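Local coordinates for A rubisco-like protein (Burkholderia fungorum, PDB 3NWR) that is a RuBisCO-like protein, probably a lyase-type enzyme built on the RuBisCO large-chain fold, at residues Leu100-Val114 with Leu129-Phe142. Sequence-based numbering, arbitrary orientation.
Sequences LANIDANLPTLAATV and LLSLRLPASYRARF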
loop_
_atom_site.group_PDB
_atom_site.type_symbol
_atom_site.label_atom_id
_atom_site.label_comp_id
_atom_site.label_asym_id
_atom_site.label_seq_id
_atom_site.Cartn_x
_atom_site.Cartn_y
_atom_site.Cartn_z
ATOM N N LEU A 100 -7.438 -22.046 -3.496
ATOM C CA LEU A 100 -7.383 -21.505 -2.140
ATOM C C LEU A 100 -6.314 -22.169 -1.286
ATOM O O LEU A 100 -5.744 -21.550 -0.386
ATOM C CB LEU A 100 -8.743 -21.637 -1.460
ATOM C CG LEU A 100 -9.870 -20.875 -2.147
ATOM C CD1 LEU A 100 -11.189 -21.022 -1.382
ATOM C CD2 LEU A 100 -9.509 -19.400 -2.308
ATOM N N ALA A 101 -6.033 -23.437 -1.562
ATOM C CA ALA A 101 -5.026 -24.157 -0.794
ATOM C C ALA A 101 -3.637 -23.501 -0.889
ATOM O O ALA A 101 -2.802 -23.685 -0.008
ATOM C CB ALA A 101 -4.963 -25.618 -1.246
ATOM N N ASN A 102 -3.397 -22.737 -1.952
ATOM C CA ASN A 102 -2.129 -22.015 -2.086
ATOM C C ASN A 102 -1.984 -20.914 -1.040
ATOM O O ASN A 102 -0.860 -20.530 -0.687
ATOM C CB ASN A 102 -2.010 -21.358 -3.466
ATOM C CG ASN A 102 -1.740 -22.348 -4.576
ATOM O OD1 ASN A 102 -1.726 -23.556 -4.359
ATOM N ND2 ASN A 102 -1.518 -21.833 -5.782
ATOM N N ILE A 103 -3.117 -20.397 -0.561
ATOM C CA ILE A 103 -3.121 -19.169 0.236
ATOM C C ILE A 103 -3.556 -19.415 1.678
ATOM O O ILE A 103 -3.013 -18.835 2.618
ATOM C CB ILE A 103 -4.077 -18.122 -0.387
ATOM C CG1 ILE A 103 -3.897 -18.054 -1.912
ATOM C CG2 ILE A 103 -3.889 -16.751 0.262
ATOM C CD1 ILE A 103 -4.923 -17.175 -2.616
ATOM N N ASP A 104 -4.554 -20.275 1.844
ATOM C CA ASP A 104 -5.297 -20.343 3.095
ATOM C C ASP A 104 -5.799 -18.956 3.524
ATOM O O ASP A 104 -5.893 -18.059 2.684
ATOM C CB ASP A 104 -4.516 -21.069 4.188
ATOM C CG ASP A 104 -4.990 -22.507 4.364
ATOM O OD1 ASP A 104 -6.022 -22.868 3.751
ATOM O OD2 ASP A 104 -4.339 -23.279 5.098
ATOM N N ALA A 105 -6.151 -18.784 4.797
ATOM C CA ALA A 105 -6.842 -17.557 5.219
ATOM C C ALA A 105 -5.867 -16.462 5.622
ATOM O O ALA A 105 -5.950 -15.906 6.710
ATOM C CB ALA A 105 -7.820 -17.849 6.359
ATOM N N ASN A 106 -4.958 -16.160 4.713
ATOM C CA ASN A 106 -3.854 -15.245 4.951
ATOM C C ASN A 106 -4.073 -13.997 4.094
ATOM O O ASN A 106 -3.815 -14.008 2.882
ATOM C CB ASN A 106 -2.555 -15.960 4.549
ATOM C CG ASN A 106 -1.305 -15.193 4.953
ATOM O OD1 ASN A 106 -1.119 -14.034 4.572
ATOM N ND2 ASN A 106 -0.432 -15.842 5.722
ATOM N N LEU A 107 -4.565 -12.934 4.727
ATOM C CA LEU A 107 -4.984 -11.734 4.003
ATOM C C LEU A 107 -3.846 -11.042 3.247
ATOM O O LEU A 107 -3.978 -10.782 2.048
ATOM C CB LEU A 107 -5.707 -10.764 4.941
ATOM C CG LEU A 107 -6.304 -9.509 4.293
ATOM C CD1 LEU A 107 -7.108 -9.829 3.025
ATOM C CD2 LEU A 107 -7.182 -8.773 5.307
ATOM N N PRO A 108 -2.724 -10.737 3.921
ATOM C CA PRO A 108 -1.669 -10.075 3.134
ATOM C C PRO A 108 -1.054 -10.960 2.036
ATOM O O PRO A 108 -0.639 -10.443 1.000
ATOM C CB PRO A 108 -0.646 -9.653 4.197
ATOM C CG PRO A 108 -0.870 -10.615 5.353
ATOM C CD PRO A 108 -2.369 -10.857 5.351
ATOM N N THR A 109 -1.003 -12.273 2.227
ATOM C CA THR A 109 -0.523 -13.127 1.146
ATOM C C THR A 109 -1.555 -13.287 0.029
ATOM O O THR A 109 -1.189 -13.443 -1.134
ATOM C CB THR A 109 0.018 -14.464 1.673
ATOM O OG1 THR A 109 1.083 -14.174 2.578
ATOM C CG2 THR A 109 0.556 -15.329 0.528
ATOM N N LEU A 110 -2.838 -13.186 0.368
ATOM C CA LEU A 110 -3.867 -13.101 -0.664
ATOM C C LEU A 110 -3.572 -11.895 -1.560
ATOM O O LEU A 110 -3.595 -12.000 -2.787
ATOM C CB LEU A 110 -5.253 -12.989 -0.020
ATOM C CG LEU A 110 -6.411 -12.688 -0.970
ATOM C CD1 LEU A 110 -6.476 -13.732 -2.069
ATOM C CD2 LEU A 110 -7.746 -12.599 -0.231
ATOM N N ALA A 111 -3.270 -10.753 -0.949
ATOM C CA ALA A 111 -2.914 -9.571 -1.741
ATOM C C ALA A 111 -1.637 -9.785 -2.565
ATOM O O ALA A 111 -1.551 -9.338 -3.709
ATOM C CB ALA A 111 -2.784 -8.335 -0.855
ATOM N N ALA A 112 -0.640 -10.453 -1.993
ATOM C CA ALA A 112 0.606 -10.724 -2.709
ATOM C C ALA A 112 0.343 -11.607 -3.920
ATOM O O ALA A 112 1.101 -11.587 -4.891
ATOM C CB ALA A 112 1.614 -11.397 -1.780
ATOM N N THR A 113 -0.726 -12.396 -3.840
ATOM C CA THR A 113 -1.037 -13.377 -4.876
ATOM C C THR A 113 -1.825 -12.753 -6.021
ATOM O O THR A 113 -1.458 -12.909 -7.185
ATOM C CB THR A 113 -1.823 -14.566 -4.289
ATOM O OG1 THR A 113 -1.041 -15.198 -3.266
ATOM C CG2 THR A 113 -2.128 -15.595 -5.382
ATOM N N VAL A 114 -2.907 -12.046 -5.699
ATOM C CA VAL A 114 -3.759 -11.461 -6.740
ATOM C C VAL A 114 -3.285 -10.106 -7.233
ATOM O O VAL A 114 -3.746 -9.628 -8.267
ATOM C CB VAL A 114 -5.229 -11.352 -6.297
ATOM C CG1 VAL A 114 -5.785 -12.745 -5.987
ATOM C CG2 VAL A 114 -5.373 -10.410 -5.101
ATOM N N LEU A 129 -5.981 -4.866 -11.468
ATOM C CA LEU A 129 -6.889 -5.816 -10.849
ATOM C C LEU A 129 -8.247 -5.152 -10.718
ATOM O O LEU A 129 -8.377 -4.138 -10.044
ATOM C CB LEU A 129 -6.366 -6.206 -9.471
ATOM C CG LEU A 129 -7.306 -7.052 -8.618
ATOM C CD1 LEU A 129 -7.620 -8.389 -9.278
ATOM C CD2 LEU A 129 -6.712 -7.262 -7.209
ATOM N N LEU A 130 -9.251 -5.709 -11.388
ATOM C CA LEU A 130 -10.587 -5.107 -11.430
ATOM C C LEU A 130 -11.513 -5.584 -10.317
ATOM O O LEU A 130 -12.238 -4.791 -9.712
ATOM C CB LEU A 130 -11.260 -5.415 -12.773
ATOM C CG LEU A 130 -10.451 -5.074 -14.019
ATOM C CD1 LEU A 130 -11.197 -5.553 -15.271
ATOM C CD2 LEU A 130 -10.178 -3.582 -14.083
ATOM N N SER A 131 -11.519 -6.885 -10.062
ATOM C CA SER A 131 -12.501 -7.438 -9.148
ATOM C C SER A 131 -12.079 -8.805 -8.631
ATOM O O SER A 131 -11.213 -9.464 -9.214
ATOM C CB SER A 131 -13.872 -7.525 -9.830
ATOM O OG SER A 131 -13.786 -8.338 -10.980
ATOM N N LEU A 132 -12.693 -9.212 -7.520
ATOM C CA LEU A 132 -12.427 -10.503 -6.892
ATOM C C LEU A 132 -13.745 -11.184 -6.577
ATOM O O LEU A 132 -14.737 -10.521 -6.261
ATOM C CB LEU A 132 -11.662 -10.322 -5.582
ATOM C CG LEU A 132 -10.238 -9.785 -5.718
ATOM C CD1 LEU A 132 -9.706 -9.350 -4.352
ATOM C CD2 LEU A 132 -9.343 -10.837 -6.332
ATOM N N ARG A 133 -13.750 -12.510 -6.648
ATOM C CA ARG A 133 -14.900 -13.284 -6.203
ATOM C C ARG A 133 -14.430 -14.405 -5.290
ATOM O O ARG A 133 -13.665 -15.275 -5.699
ATOM C CB ARG A 133 -15.659 -13.858 -7.398
ATOM C CG ARG A 133 -16.432 -12.814 -8.178
ATOM C CD ARG A 133 -17.107 -13.420 -9.400
ATOM N NE ARG A 133 -16.124 -13.901 -10.363
ATOM C CZ ARG A 133 -15.447 -13.106 -11.190
ATOM N NH1 ARG A 133 -15.649 -11.794 -11.164
ATOM N NH2 ARG A 133 -14.564 -13.619 -12.035
ATOM N N LEU A 134 -14.891 -14.366 -4.046
ATOM C CA LEU A 134 -14.509 -15.351 -3.044
ATOM C C LEU A 134 -15.719 -16.172 -2.613
ATOM O O LEU A 134 -16.818 -15.636 -2.486
ATOM C CB LEU A 134 -13.924 -14.640 -1.813
ATOM C CG LEU A 134 -12.437 -14.236 -1.845
ATOM C CD1 LEU A 134 -12.112 -13.330 -3.015
ATOM C CD2 LEU A 134 -12.034 -13.556 -0.540
ATOM N N PRO A 135 -15.519 -17.477 -2.372
ATOM C CA PRO A 135 -16.607 -18.287 -1.810
ATOM C C PRO A 135 -16.922 -17.834 -0.401
ATOM O O PRO A 135 -16.029 -17.386 0.320
ATOM C CB PRO A 135 -16.015 -19.706 -1.762
ATOM C CG PRO A 135 -14.808 -19.682 -2.642
ATOM C CD PRO A 135 -14.302 -18.264 -2.621
ATOM N N ALA A 136 -18.187 -17.952 -0.005
ATOM C CA ALA A 136 -18.601 -17.586 1.342
ATOM C C ALA A 136 -17.807 -18.318 2.423
ATOM O O ALA A 136 -17.447 -17.732 3.443
ATOM C CB ALA A 136 -20.099 -17.849 1.518
ATOM N N SER A 137 -17.545 -19.603 2.207
ATOM C CA SER A 137 -16.826 -20.401 3.197
ATOM C C SER A 137 -15.397 -19.905 3.405
ATOM O O SER A 137 -14.828 -20.055 4.483
ATOM C CB SER A 137 -16.830 -21.883 2.805
ATOM O OG SER A 137 -16.255 -22.093 1.522
ATOM N N TYR A 138 -14.819 -19.319 2.363
ATOM C CA TYR A 138 -13.488 -18.725 2.478
ATOM C C TYR A 138 -13.574 -17.362 3.174
ATOM O O TYR A 138 -12.802 -17.068 4.094
ATOM C CB TYR A 138 -12.862 -18.589 1.091
ATOM C CG TYR A 138 -11.426 -18.114 1.060
ATOM C CD1 TYR A 138 -10.412 -18.819 1.710
ATOM C CD2 TYR A 138 -11.073 -16.975 0.335
ATOM C CE1 TYR A 138 -9.083 -18.388 1.655
ATOM C CE2 TYR A 138 -9.754 -16.536 0.282
ATOM C CZ TYR A 138 -8.770 -17.246 0.944
ATOM O OH TYR A 138 -7.457 -16.819 0.883
ATOM N N ARG A 139 -14.516 -16.534 2.743
ATOM C CA ARG A 139 -14.720 -15.224 3.369
ATOM C C ARG A 139 -14.898 -15.344 4.885
ATOM O O ARG A 139 -14.414 -14.512 5.658
ATOM C CB ARG A 139 -15.934 -14.532 2.738
ATOM C CG ARG A 139 -16.091 -13.048 3.074
ATOM C CD ARG A 139 -16.922 -12.820 4.338
ATOM N NE ARG A 139 -16.926 -11.407 4.712
ATOM C CZ ARG A 139 -15.988 -10.844 5.467
ATOM N NH1 ARG A 139 -14.984 -11.583 5.936
ATOM N NH2 ARG A 139 -16.047 -9.547 5.757
ATOM N N ALA A 140 -15.592 -16.396 5.301
ATOM C CA ALA A 140 -15.857 -16.644 6.711
ATOM C C ALA A 140 -14.596 -16.851 7.549
ATOM O O ALA A 140 -14.646 -16.740 8.771
ATOM C CB ALA A 140 -16.798 -17.859 6.861
ATOM N N ARG A 141 -13.473 -17.150 6.900
ATOM C CA ARG A 141 -12.240 -17.440 7.614
ATOM C C ARG A 141 -11.453 -16.166 7.901
ATOM O O ARG A 141 -10.400 -16.206 8.526
ATOM C CB ARG A 141 -11.392 -18.442 6.826
ATOM C CG ARG A 141 -12.086 -19.789 6.645
ATOM C CD ARG A 141 -11.428 -20.628 5.556
ATOM N NE ARG A 141 -10.065 -21.022 5.899
ATOM C CZ ARG A 141 -9.214 -21.594 5.051
ATOM N NH1 ARG A 141 -9.573 -21.843 3.794
ATOM N NH2 ARG A 141 -7.994 -21.915 5.459
ATOM N N PHE A 142 -11.991 -15.037 7.454
ATOM C CA PHE A 142 -11.399 -13.740 7.768
ATOM C C PHE A 142 -12.257 -13.025 8.809
ATOM O O PHE A 142 -12.923 -13.680 9.611
ATOM C CB PHE A 142 -11.220 -12.927 6.484
ATOM C CG PHE A 142 -10.298 -13.587 5.487
ATOM C CD1 PHE A 142 -8.954 -13.252 5.440
ATOM C CD2 PHE A 142 -10.770 -14.559 4.621
ATOM C CE1 PHE A 142 -8.096 -13.861 4.525
ATOM C CE2 PHE A 142 -9.923 -15.180 3.697
ATOM C CZ PHE A 142 -8.577 -14.829 3.650
HETATM O O HOH W 1 -7.849 -14.885 8.557
#
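Y138 and F142 pack against the connection 100-106 and the start of the helix 107-114 in a buried, mainly apolar contact pinned by a few polar bonds. It lies in the RuBisCO-type N-terminal domain, where the helix 107-114 packs on the strand 126-133, outermost in the four-stranded antiparallel sheet of this chain, and the chain turns through the helix 136-139 toward the barrel. Y138 shows how an aromatic ring can serve both kinds of interaction. L100 CD2 sits over the centre of one face in a CH-pi contact, 3.8 Å from the ring centroid, while F142 CE2 covers the opposite face. With CG anti to the backbone N (chi1 -174°), the ring extends between them and its hydroxyl donates to D104 O from Y138 OH at 2.7 Å. F142 in turn has A105 CB over one face, offset toward the rim, and L107 N near the ring plane at its edge; F142 CE1 lies 3.9 Å from L107 CB.

On the exposed side, R141 NH2 forms a salt bridge with D104 OD1 at 2.8 Å. The N-H points almost straight at the oxygen (170°), which lies in the guanidinium plane, yet the carboxylate is met from above its own plane, the two planes standing 81° apart. A105 CB rests on R141 CB at 3.7 Å, and one water donates to both A105 O and R141 O. Farther along, V114 CG2 meets L129 CD2 at 4.0 Å, while L110 also touches L307 of the helix 301-309 in the catalytic domain. N106 is the N-cap: its OD1 accepts from T109 N and T109 OG1, and its ND2 bonds to T237 O of the second subunit. The chemistry implies a division of labour: apolar surfaces supply the bulk, the tyrosine hydroxyl gives D104 O its strong bond beside a weak one from N106 N, and the one-pronged salt bridge probably depends more on charge than on lone-pair alignment.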